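Local coordinates for toll-like receptor 6, Variable lymphocyte receptor B (Mus musculus, PDB 3A79), which probably senses bacterial diacylated lipopeptides together with Toll-like receptor 2, here as an innate immune receptor ectodomain fused to part of a hagfish lymphocyte receptor, at residues L91-F96 with N114-P119; N359-V364 with I383-G388; N387-F392 with L408-N413. All blocks are in the same frame, centred on the assembly; numbering follows the deposited sequence.

Contact 1 of 3, residues L91-F96 with N114-P119. With NAG (2-acetamido-2-deoxy-beta-D-glucopyranose), chain L.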
loop_
_atom_site.group_PDB
_atom_site.type_symbol
_atom_site.label_atom_id
_atom_site.label_comp_id
_atom_site.label_asym_id
_atom_site.label_seq_id
_atom_site.Cartn_x
_atom_site.Cartn_y
_atom_site.Cartn_z
ATOM N N LEU B 91 -6.761 -53.228 -16.008
ATOM C CA LEU B 91 -6.343 -53.522 -14.643
ATOM C C LEU B 91 -7.046 -54.771 -14.122
ATOM O O LEU B 91 -8.252 -54.759 -13.892
ATOM C CB LEU B 91 -6.638 -52.343 -13.717
ATOM C CG LEU B 91 -5.682 -52.203 -12.533
ATOM C CD1 LEU B 91 -6.403 -51.629 -11.322
ATOM C CD2 LEU B 91 -5.043 -53.544 -12.198
ATOM N N ASP B 92 -6.282 -55.841 -13.928
ATOM C CA ASP B 92 -6.818 -57.083 -13.399
ATOM C C ASP B 92 -6.641 -57.138 -11.876
ATOM O O ASP B 92 -5.528 -57.274 -11.388
ATOM C CB ASP B 92 -6.129 -58.264 -14.086
ATOM C CG ASP B 92 -6.746 -59.612 -13.718
ATOM O OD1 ASP B 92 -7.560 -59.673 -12.771
ATOM O OD2 ASP B 92 -6.406 -60.619 -14.380
ATOM N N PHE B 93 -7.739 -57.026 -11.128
ATOM C CA PHE B 93 -7.676 -57.019 -9.665
ATOM C C PHE B 93 -7.186 -58.320 -9.032
ATOM O O PHE B 93 -7.021 -58.387 -7.820
ATOM C CB PHE B 93 -9.028 -56.663 -9.048
ATOM C CG PHE B 93 -9.364 -55.212 -9.120
ATOM C CD1 PHE B 93 -10.530 -54.788 -9.728
ATOM C CD2 PHE B 93 -8.521 -54.267 -8.582
ATOM C CE1 PHE B 93 -10.844 -53.439 -9.798
ATOM C CE2 PHE B 93 -8.830 -52.915 -8.653
ATOM C CZ PHE B 93 -9.994 -52.502 -9.263
ATOM N N HIS B 94 -6.977 -59.358 -9.831
ATOM C CA HIS B 94 -6.455 -60.610 -9.285
ATOM C C HIS B 94 -4.939 -60.479 -9.163
ATOM O O HIS B 94 -4.289 -61.111 -8.325
ATOM C CB HIS B 94 -6.844 -61.802 -10.166
ATOM C CG HIS B 94 -6.439 -63.129 -9.599
ATOM N ND1 HIS B 94 -7.082 -63.708 -8.526
ATOM C CD2 HIS B 94 -5.451 -63.987 -9.953
ATOM C CE1 HIS B 94 -6.510 -64.865 -8.244
ATOM N NE2 HIS B 94 -5.517 -65.058 -9.094
ATOM N N VAL B 95 -4.389 -59.632 -10.019
ATOM C CA VAL B 95 -2.987 -59.264 -9.973
ATOM C C VAL B 95 -2.485 -59.004 -8.539
ATOM O O VAL B 95 -1.346 -59.327 -8.213
ATOM C CB VAL B 95 -2.762 -58.046 -10.891
ATOM C CG1 VAL B 95 -1.861 -57.006 -10.239
ATOM C CG2 VAL B 95 -2.277 -58.502 -12.273
ATOM N N PHE B 96 -3.344 -58.446 -7.686
ATOM C CA PHE B 96 -2.994 -58.169 -6.288
ATOM C C PHE B 96 -3.173 -59.369 -5.343
ATOM O O PHE B 96 -3.331 -59.188 -4.131
ATOM C CB PHE B 96 -3.823 -57.003 -5.743
ATOM C CG PHE B 96 -3.692 -55.739 -6.527
ATOM C CD1 PHE B 96 -4.745 -55.271 -7.285
ATOM C CD2 PHE B 96 -2.525 -55.011 -6.499
ATOM C CE1 PHE B 96 -4.637 -54.099 -8.007
ATOM C CE2 PHE B 96 -2.403 -53.839 -7.228
ATOM C CZ PHE B 96 -3.464 -53.383 -7.983
ATOM N N ASN B 114 -10.962 -51.212 -19.131
ATOM C CA ASN B 114 -11.452 -52.503 -18.650
ATOM C C ASN B 114 -10.925 -52.733 -17.223
ATOM O O ASN B 114 -9.884 -52.192 -16.851
ATOM C CB ASN B 114 -11.027 -53.635 -19.609
ATOM C CG ASN B 114 -11.856 -54.940 -19.434
ATOM O OD1 ASN B 114 -12.903 -54.956 -18.783
ATOM N ND2 ASN B 114 -11.376 -56.031 -20.037
ATOM N N ILE B 115 -11.639 -53.531 -16.431
ATOM C CA ILE B 115 -11.335 -53.717 -15.011
ATOM C C ILE B 115 -11.957 -55.015 -14.451
ATOM O O ILE B 115 -13.141 -55.280 -14.649
ATOM C CB ILE B 115 -11.847 -52.497 -14.196
ATOM C CG1 ILE B 115 -10.788 -51.421 -14.089
ATOM C CG2 ILE B 115 -12.231 -52.874 -12.793
ATOM C CD1 ILE B 115 -11.081 -50.480 -12.968
ATOM N N SER B 116 -11.168 -55.831 -13.757
ATOM C CA SER B 116 -11.727 -56.997 -13.072
ATOM C C SER B 116 -12.913 -56.540 -12.234
ATOM O O SER B 116 -12.892 -55.449 -11.670
ATOM C CB SER B 116 -10.683 -57.683 -12.180
ATOM O OG SER B 116 -11.289 -58.612 -11.285
ATOM N N CYS B 117 -13.952 -57.363 -12.154
ATOM C CA CYS B 117 -15.163 -56.962 -11.442
ATOM C C CYS B 117 -15.026 -57.038 -9.918
ATOM O O CYS B 117 -15.797 -56.406 -9.189
ATOM C CB CYS B 117 -16.377 -57.764 -11.926
ATOM S SG CYS B 117 -17.367 -56.992 -13.260
ATOM N N CYS B 118 -14.038 -57.785 -9.429
ATOM C CA CYS B 118 -13.891 -57.939 -7.984
ATOM C C CYS B 118 -12.594 -57.376 -7.389
ATOM O O CYS B 118 -11.576 -58.077 -7.324
ATOM C CB CYS B 118 -14.066 -59.395 -7.577
ATOM S SG CYS B 118 -14.536 -59.562 -5.855
ATOM N N PRO B 119 -12.643 -56.104 -6.946
ATOM C CA PRO B 119 -11.586 -55.403 -6.217
ATOM C C PRO B 119 -11.333 -56.041 -4.865
ATOM O O PRO B 119 -12.257 -56.576 -4.256
ATOM C CB PRO B 119 -12.180 -54.007 -6.002
ATOM C CG PRO B 119 -13.155 -53.846 -7.072
ATOM C CD PRO B 119 -13.766 -55.202 -7.245
HETATM C C1 NAG L . -15.045 -60.853 -0.101
HETATM C C2 NAG L . -14.094 -61.817 -0.843
HETATM C C3 NAG L . -13.595 -63.032 -0.018
HETATM C C4 NAG L . -13.029 -62.516 1.309
HETATM C C5 NAG L . -14.008 -61.573 2.014
HETATM C C6 NAG L . -13.280 -60.914 3.180
HETATM C C7 NAG L . -14.096 -61.845 -3.247
HETATM C C8 NAG L . -14.252 -62.753 -4.434
HETATM N N2 NAG L . -14.682 -62.217 -2.110
HETATM O O3 NAG L . -12.632 -63.844 -0.709
HETATM O O4 NAG L . -12.680 -63.567 2.198
HETATM O O5 NAG L . -14.557 -60.541 1.201
HETATM O O6 NAG L . -14.073 -59.868 3.686
HETATM O O7 NAG L . -13.443 -60.803 -3.338
#
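Phe93 and Pro119 carry this contact in the Toll-like receptor 6 part of the chain. Pro119 CA sits over one face of the Phe93 ring, 3.9 Å from its centroid and 20° off the ring normal, in a CH-pi contact. Pro119 CG lies against the same ring at CE1. The ring edge is used too: Phe93 CD1 approaches Ser116 O near the ring plane, at 3.1 Å. Ile115 CG2 meets Phe93 CE1 obliquely, 3.3 Å away. Phe93 CG stands anti to its own carbonyl carbon (chi1 -76°), which brings the ring against Pro119 with Ser116 O at its edge. These two segments belong to successive leucine-rich repeats of the solenoid. They pair through a short parallel bridge of Leu91 with Ile115, whose side chains point to the same sheet face. Ser116 N donates to Leu91 O at 3.1 Å, while the bond from Leu91 N to Asn114 O is weak. Beyond the bridge, residues 92-95 form a type I turn. There His94 N donates to Asp92 OD1 from above the carboxylate plane, forming an Asx turn. Leu105 of strand 104-106 also touches Phe93, and Phe142 touches Pro119. Cys117 is tied by a disulfide to Cys139. The next residue, Cys118, lies beside an N-acetylglucosamine.

Contact 2 of 3, residues N359-V364 with I383-G388. With NAG (2-acetamido-2-deoxy-beta-D-glucopyranose), chain G; NAG (2-acetamido-2-deoxy-beta-D-glucopyranose), chain C.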
loop_
_atom_site.group_PDB
_atom_site.type_symbol
_atom_site.label_atom_id
_atom_site.label_comp_id
_atom_site.label_asym_id
_atom_site.label_seq_id
_atom_site.Cartn_x
_atom_site.Cartn_y
_atom_site.Cartn_z
ATOM N N ASN B 359 -14.125 -10.949 7.095
ATOM C CA ASN B 359 -12.737 -11.290 6.811
ATOM C C ASN B 359 -12.431 -10.917 5.373
ATOM O O ASN B 359 -12.730 -11.669 4.456
ATOM C CB ASN B 359 -12.502 -12.789 7.057
ATOM C CG ASN B 359 -11.084 -13.257 6.696
ATOM O OD1 ASN B 359 -10.285 -12.509 6.137
ATOM N ND2 ASN B 359 -10.785 -14.526 7.018
ATOM N N PHE B 360 -11.862 -9.730 5.186
ATOM C CA PHE B 360 -11.470 -9.261 3.863
ATOM C C PHE B 360 -9.958 -9.234 3.734
ATOM O O PHE B 360 -9.358 -8.167 3.614
ATOM C CB PHE B 360 -12.046 -7.874 3.593
ATOM C CG PHE B 360 -13.544 -7.819 3.691
ATOM C CD1 PHE B 360 -14.162 -7.256 4.797
ATOM C CD2 PHE B 360 -14.337 -8.348 2.685
ATOM C CE1 PHE B 360 -15.540 -7.205 4.886
ATOM C CE2 PHE B 360 -15.717 -8.302 2.768
ATOM C CZ PHE B 360 -16.321 -7.730 3.871
ATOM N N THR B 361 -9.351 -10.418 3.760
ATOM C CA THR B 361 -7.896 -10.548 3.707
ATOM C C THR B 361 -7.340 -10.337 2.303
ATOM O O THR B 361 -7.922 -10.783 1.311
ATOM C CB THR B 361 -7.418 -11.933 4.213
ATOM O OG1 THR B 361 -7.267 -11.910 5.635
ATOM C CG2 THR B 361 -6.082 -12.280 3.599
ATOM N N GLN B 362 -6.208 -9.652 2.232
ATOM C CA GLN B 362 -5.453 -9.536 0.995
ATOM C C GLN B 362 -6.265 -8.999 -0.181
ATOM O O GLN B 362 -6.388 -9.640 -1.219
ATOM C CB GLN B 362 -4.826 -10.878 0.630
ATOM C CG GLN B 362 -3.787 -10.782 -0.478
ATOM C CD GLN B 362 -3.079 -12.095 -0.708
ATOM O OE1 GLN B 362 -2.717 -12.786 0.241
ATOM N NE2 GLN B 362 -2.882 -12.452 -1.970
ATOM N N ASN B 363 -6.814 -7.808 -0.016
ATOM C CA ASN B 363 -7.420 -7.115 -1.133
ATOM C C ASN B 363 -6.672 -5.816 -1.317
ATOM O O ASN B 363 -5.472 -5.753 -1.091
ATOM C CB ASN B 363 -8.897 -6.846 -0.856
ATOM C CG ASN B 363 -9.666 -8.108 -0.582
ATOM O OD1 ASN B 363 -10.324 -8.226 0.449
ATOM N ND2 ASN B 363 -9.580 -9.073 -1.498
ATOM N N VAL B 364 -7.387 -4.774 -1.710
ATOM C CA VAL B 364 -6.802 -3.453 -1.820
ATOM C C VAL B 364 -7.722 -2.431 -1.140
ATOM O O VAL B 364 -7.976 -1.354 -1.680
ATOM C CB VAL B 364 -6.524 -3.086 -3.295
ATOM C CG1 VAL B 364 -5.470 -1.971 -3.384
ATOM C CG2 VAL B 364 -6.054 -4.329 -4.073
ATOM N N ILE B 383 -11.725 -8.488 9.997
ATOM C CA ILE B 383 -10.360 -8.789 9.582
ATOM C C ILE B 383 -10.017 -8.077 8.279
ATOM O O ILE B 383 -10.623 -8.331 7.239
ATOM C CB ILE B 383 -10.150 -10.308 9.418
ATOM C CG1 ILE B 383 -10.582 -11.038 10.690
ATOM C CG2 ILE B 383 -8.705 -10.616 9.100
ATOM C CD1 ILE B 383 -10.236 -12.488 10.691
ATOM N N LEU B 384 -9.038 -7.186 8.347
ATOM C CA LEU B 384 -8.627 -6.392 7.199
ATOM C C LEU B 384 -7.135 -6.599 6.865
ATOM O O LEU B 384 -6.505 -5.785 6.185
ATOM C CB LEU B 384 -8.972 -4.922 7.461
ATOM C CG LEU B 384 -10.497 -4.719 7.482
ATOM C CD1 LEU B 384 -10.907 -3.505 8.275
ATOM C CD2 LEU B 384 -11.064 -4.625 6.064
ATOM N N GLN B 385 -6.587 -7.713 7.337
ATOM C CA GLN B 385 -5.188 -8.052 7.110
ATOM C C GLN B 385 -4.770 -8.095 5.640
ATOM O O GLN B 385 -5.427 -8.703 4.807
ATOM C CB GLN B 385 -4.868 -9.389 7.768
ATOM C CG GLN B 385 -3.731 -10.128 7.114
ATOM C CD GLN B 385 -3.212 -11.252 7.985
ATOM O OE1 GLN B 385 -2.258 -11.951 7.622
ATOM N NE2 GLN B 385 -3.833 -11.427 9.152
ATOM N N ARG B 386 -3.653 -7.453 5.340
ATOM C CA ARG B 386 -3.070 -7.453 3.997
ATOM C C ARG B 386 -3.811 -6.554 3.011
ATOM O O ARG B 386 -4.125 -6.962 1.896
ATOM C CB ARG B 386 -2.905 -8.876 3.447
ATOM C CG ARG B 386 -1.461 -9.373 3.410
ATOM C CD ARG B 386 -1.390 -10.874 3.233
ATOM N NE ARG B 386 -1.987 -11.556 4.378
ATOM C CZ ARG B 386 -2.601 -12.736 4.313
ATOM N NH1 ARG B 386 -2.705 -13.366 3.148
ATOM N NH2 ARG B 386 -3.122 -13.285 5.407
ATOM N N ASN B 387 -4.067 -5.320 3.435
ATOM C CA ASN B 387 -4.676 -4.312 2.574
ATOM C C ASN B 387 -3.881 -3.001 2.553
ATOM O O ASN B 387 -2.691 -2.987 2.878
ATOM C CB ASN B 387 -6.131 -4.084 2.985
ATOM C CG ASN B 387 -7.010 -5.292 2.699
ATOM O OD1 ASN B 387 -7.259 -6.123 3.579
ATOM N ND2 ASN B 387 -7.465 -5.404 1.459
ATOM N N GLY B 388 -4.531 -1.905 2.171
ATOM C CA GLY B 388 -3.848 -0.626 2.061
ATOM C C GLY B 388 -4.275 0.427 3.065
ATOM O O GLY B 388 -4.287 1.609 2.738
HETATM C C1 NAG G . -9.473 -14.964 6.594
HETATM C C2 NAG G . -9.141 -16.190 7.447
HETATM C C3 NAG G . -7.923 -16.982 6.963
HETATM C C4 NAG G . -7.847 -17.128 5.441
HETATM C C5 NAG G . -8.220 -15.818 4.747
HETATM C C6 NAG G . -8.367 -16.035 3.252
HETATM C C7 NAG G . -9.701 -16.147 9.827
HETATM C C8 NAG G . -9.248 -15.748 11.206
HETATM N N2 NAG G . -8.900 -15.783 8.820
HETATM O O3 NAG G . -7.897 -18.257 7.579
HETATM O O4 NAG G . -6.530 -17.560 5.103
HETATM O O5 NAG G . -9.446 -15.310 5.228
HETATM O O6 NAG G . -9.178 -17.171 3.047
HETATM O O7 NAG G . -10.757 -16.769 9.669
HETATM C C1 NAG C . -6.521 -18.683 4.191
HETATM C C2 NAG C . -5.342 -18.555 3.212
HETATM C C3 NAG C . -5.081 -19.849 2.457
HETATM C C4 NAG C . -4.908 -20.988 3.454
HETATM C C5 NAG C . -6.187 -21.098 4.280
HETATM C C6 NAG C . -6.075 -22.160 5.364
HETATM C C7 NAG C . -4.749 -16.368 2.350
HETATM C C8 NAG C . -4.864 -15.395 1.201
HETATM N N2 NAG C . -5.491 -17.471 2.260
HETATM O O3 NAG C . -3.988 -19.697 1.572
HETATM O O4 NAG C . -4.626 -22.193 2.764
HETATM O O5 NAG C . -6.494 -19.884 4.935
HETATM O O6 NAG C . -5.170 -21.721 6.355
HETATM O O7 NAG C . -4.015 -16.138 3.324
#
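Thr361 and Gln362 meet Arg386 across two adjacent turns of the Toll-like receptor 6 solenoid. Two backbone hydrogen bonds join the turns. Phe360 N donates to Ile383 O at 2.8 Å, and Gln362 N donates to Gln385 O at 2.9 Å. They continue the parallel register of the Asn359-Ile383 bridge.

The polar side-chain bonds centre on the Arg386 guanidinium. Arg386 NH1 donates to Gln362 OE1 at 3.0 Å, with the amide and guanidinium planes 57° apart. The same NH1 donates to O7 of the second N-acetylglucosamine of the glycan (3.1 Å), almost straight at 170°. On the other flank, Arg386 NH2 donates to Gln385 OE1 at 2.7 Å, from above the plane of that amide. Three acceptors thus fix the rotation of the group, and one is a sugar. Thr361 CG2 stands anti to the backbone N, which places this methyl over one face of the guanidinium. The glycan itself starts at Asn359, whose ND2 is bonded to C1 of the first sugar. The amide oxygen of that linkage, Asn359 OD1, accepts from Thr361 OG1.

Apolar contacts are fewer. Ile383 CD1 touches the acetyl methyl C8 of the first sugar at 3.4 Å. Phe360 CB faces Leu384 CD2 at 4.2 Å, with Phe365 beside both residues.

Asn363 and Asn387 occupy equivalent places in successive repeats, as in the asparagine ladder of leucine-rich repeats. Both turns follow parallel strands, 357-359 and 381-383. Strand 335-339 packs on the Asn359 and Phe360 side, while Asp409 of strand 407-409 binds Gln385 on the other.

Contact 3 of 3, residues N387-F392 with L408-N413. With NAG (2-acetamido-2-deoxy-beta-D-glucopyranose), chain I.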
loop_
_atom_site.group_PDB
_atom_site.type_symbol
_atom_site.label_atom_id
_atom_site.label_comp_id
_atom_site.label_asym_id
_atom_site.label_seq_id
_atom_site.Cartn_x
_atom_site.Cartn_y
_atom_site.Cartn_z
ATOM N N ASN B 387 -4.067 -5.320 3.435
ATOM C CA ASN B 387 -4.676 -4.312 2.574
ATOM C C ASN B 387 -3.881 -3.001 2.553
ATOM O O ASN B 387 -2.691 -2.987 2.878
ATOM C CB ASN B 387 -6.131 -4.084 2.985
ATOM C CG ASN B 387 -7.010 -5.292 2.699
ATOM O OD1 ASN B 387 -7.259 -6.123 3.579
ATOM N ND2 ASN B 387 -7.465 -5.404 1.459
ATOM N N GLY B 388 -4.531 -1.905 2.171
ATOM C CA GLY B 388 -3.848 -0.626 2.061
ATOM C C GLY B 388 -4.275 0.427 3.065
ATOM O O GLY B 388 -4.287 1.609 2.738
ATOM N N LEU B 389 -4.629 0.024 4.284
ATOM C CA LEU B 389 -5.086 0.988 5.288
ATOM C C LEU B 389 -3.973 1.944 5.699
ATOM O O LEU B 389 -2.973 1.519 6.271
ATOM C CB LEU B 389 -5.618 0.279 6.535
ATOM C CG LEU B 389 -6.798 -0.671 6.396
ATOM C CD1 LEU B 389 -7.487 -0.864 7.741
ATOM C CD2 LEU B 389 -7.751 -0.117 5.384
ATOM N N LYS B 390 -4.151 3.236 5.437
ATOM C CA LYS B 390 -3.080 4.210 5.688
ATOM C C LYS B 390 -3.114 4.799 7.100
ATOM O O LYS B 390 -2.181 4.618 7.879
ATOM C CB LYS B 390 -3.144 5.354 4.671
ATOM C CG LYS B 390 -1.839 5.660 3.944
ATOM C CD LYS B 390 -1.748 4.875 2.632
ATOM C CE LYS B 390 -0.858 5.586 1.630
ATOM N NZ LYS B 390 0.495 5.930 2.202
ATOM N N ASN B 391 -4.202 5.497 7.417
ATOM C CA ASN B 391 -4.269 6.348 8.594
ATOM C C ASN B 391 -4.809 5.709 9.879
ATOM O O ASN B 391 -6.009 5.723 10.130
ATOM C CB ASN B 391 -5.072 7.608 8.260
ATOM C CG ASN B 391 -5.111 8.600 9.409
ATOM O OD1 ASN B 391 -5.612 9.708 9.265
ATOM N ND2 ASN B 391 -4.568 8.210 10.551
ATOM N N PHE B 392 -3.908 5.207 10.715
ATOM C CA PHE B 392 -4.269 4.603 12.002
ATOM C C PHE B 392 -5.421 5.279 12.759
ATOM O O PHE B 392 -6.163 4.620 13.480
ATOM C CB PHE B 392 -3.038 4.521 12.905
ATOM C CG PHE B 392 -3.334 4.072 14.309
ATOM C CD1 PHE B 392 -3.302 2.725 14.641
ATOM C CD2 PHE B 392 -3.624 4.998 15.305
ATOM C CE1 PHE B 392 -3.561 2.309 15.941
ATOM C CE2 PHE B 392 -3.885 4.589 16.602
ATOM C CZ PHE B 392 -3.852 3.246 16.922
ATOM N N LEU B 408 -10.172 -6.960 16.128
ATOM C CA LEU B 408 -9.887 -6.183 14.940
ATOM C C LEU B 408 -8.480 -6.512 14.510
ATOM O O LEU B 408 -7.534 -6.215 15.224
ATOM C CB LEU B 408 -10.019 -4.684 15.238
ATOM C CG LEU B 408 -10.075 -3.662 14.087
ATOM C CD1 LEU B 408 -8.925 -2.671 14.121
ATOM C CD2 LEU B 408 -10.174 -4.329 12.736
ATOM N N ASP B 409 -8.345 -7.158 13.359
ATOM C CA ASP B 409 -7.034 -7.382 12.778
ATOM C C ASP B 409 -6.808 -6.479 11.575
ATOM O O ASP B 409 -7.245 -6.785 10.473
ATOM C CB ASP B 409 -6.836 -8.841 12.367
ATOM C CG ASP B 409 -5.483 -9.072 11.694
ATOM O OD1 ASP B 409 -4.594 -8.206 11.843
ATOM O OD2 ASP B 409 -5.299 -10.107 11.013
ATOM N N VAL B 410 -6.115 -5.370 11.788
ATOM C CA VAL B 410 -5.723 -4.520 10.678
ATOM C C VAL B 410 -4.224 -4.627 10.420
ATOM O O VAL B 410 -3.566 -3.639 10.088
ATOM C CB VAL B 410 -6.097 -3.060 10.934
ATOM C CG1 VAL B 410 -7.521 -2.818 10.529
ATOM C CG2 VAL B 410 -5.881 -2.714 12.396
ATOM N N SER B 411 -3.691 -5.835 10.571
ATOM C CA SER B 411 -2.259 -6.066 10.389
ATOM C C SER B 411 -1.853 -6.103 8.915
ATOM O O SER B 411 -2.695 -6.071 8.023
ATOM C CB SER B 411 -1.832 -7.364 11.070
ATOM O OG SER B 411 -1.946 -8.463 10.188
ATOM N N LEU B 412 -0.554 -6.170 8.672
ATOM C CA LEU B 412 -0.019 -6.211 7.322
ATOM C C LEU B 412 -0.626 -5.191 6.352
ATOM O O LEU B 412 -0.690 -5.429 5.143
ATOM C CB LEU B 412 -0.054 -7.640 6.765
ATOM C CG LEU B 412 1.233 -8.409 7.118
ATOM C CD1 LEU B 412 1.035 -9.913 7.217
ATOM C CD2 LEU B 412 2.367 -8.067 6.153
ATOM N N ASN B 413 -1.047 -4.048 6.885
ATOM C CA ASN B 413 -1.402 -2.905 6.045
ATOM C C ASN B 413 -0.244 -1.894 5.940
ATOM O O ASN B 413 0.927 -2.278 6.007
ATOM C CB ASN B 413 -2.673 -2.230 6.562
ATOM C CG ASN B 413 -3.933 -2.999 6.205
ATOM O OD1 ASN B 413 -4.242 -4.029 6.803
ATOM N ND2 ASN B 413 -4.676 -2.490 5.233
HETATM C C1 NAG I . -2.095 -10.953 14.387
HETATM C C2 NAG I . -1.767 -12.182 15.238
HETATM C C3 NAG I . -0.489 -12.940 14.886
HETATM C C4 NAG I . -0.053 -12.848 13.425
HETATM C C5 NAG I . -0.342 -11.513 12.739
HETATM C C6 NAG I . -0.296 -11.745 11.223
HETATM C C7 NAG I . -2.121 -12.491 17.628
HETATM C C8 NAG I . -1.269 -12.524 18.869
HETATM N N2 NAG I . -1.671 -11.751 16.623
HETATM O O3 NAG I . -0.699 -14.301 15.223
HETATM O O4 NAG I . 1.349 -13.067 13.387
HETATM O O5 NAG I . -1.596 -10.929 13.058
HETATM O O6 NAG I . -0.174 -10.541 10.492
HETATM O O7 NAG I . -3.174 -13.124 17.556
#
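Asn387 and Asn413 lie at the point where the two segments come closest, with their CA atoms 5.0 Å apart. They hold equivalent positions in consecutive leucine-rich repeats of the Toll-like receptor 6 part, where the fold stacks asparagines into a ladder. Leu389 stays close as well and is backbone-bonded to Ser414, just past the 408-413 segment. A CH...O contact links the segments, from Asn413 CA to Asn387 O at 3.4 Å. The 387-392 segment has left its strand and heads for helix 394-397. The 408-413 segment runs off strand 407-409 into the next turn.

The Asn413 side chain points toward 387-392 and comes up against the backbone around Asn387 and Leu389. Leu389 also points across the contact. Its CD1 meets Val410 CG1 at 3.4 Å, and the two side chains cross at about a right angle. Val410 CG1, anti to its own carbonyl carbon (chi1 -85°), is the branch that reaches Leu389 CD1. Val395 of helix 394-397 touches both residues, placing the pair in the apolar interior of the solenoid.

Asp409 OD1 accepts from Ser411 N at 2.8 Å, from above the carboxylate plane, making an Asx turn just after the strand. Asn434 of strand 432-434 packs on both Asp409 and Ser411. On the sugar side, Leu412 CD1 approaches O6 of an N-acetylglucosamine, and the same O6 is hydrogen-bonded to Ser411 OG at 2.7 Å.

How the contacts relate
Contacts 2 and 3 are consecutive steps of one solenoid, with centres 8 Å apart. They share Asn387 and Gly388, so the segment that closes contact 2 runs straight into contact 3. Two probable hydrogen bonds join them: Leu384 N to Asp409 O at 2.8 Å, and Gln385 NE2 to Asp409 OD2 at 2.7 Å. Contact 1 is a remote step nearer the N-terminus. Its centre lies 52 Å from that of contact 2 and 58 Å from that of contact 3. All three have an N-acetylglucosamine beside them, but these sugars are protein-linked glycans and mark no ligand pocket. Another protein chain reaches contacts 2 and 3 but not contact 1.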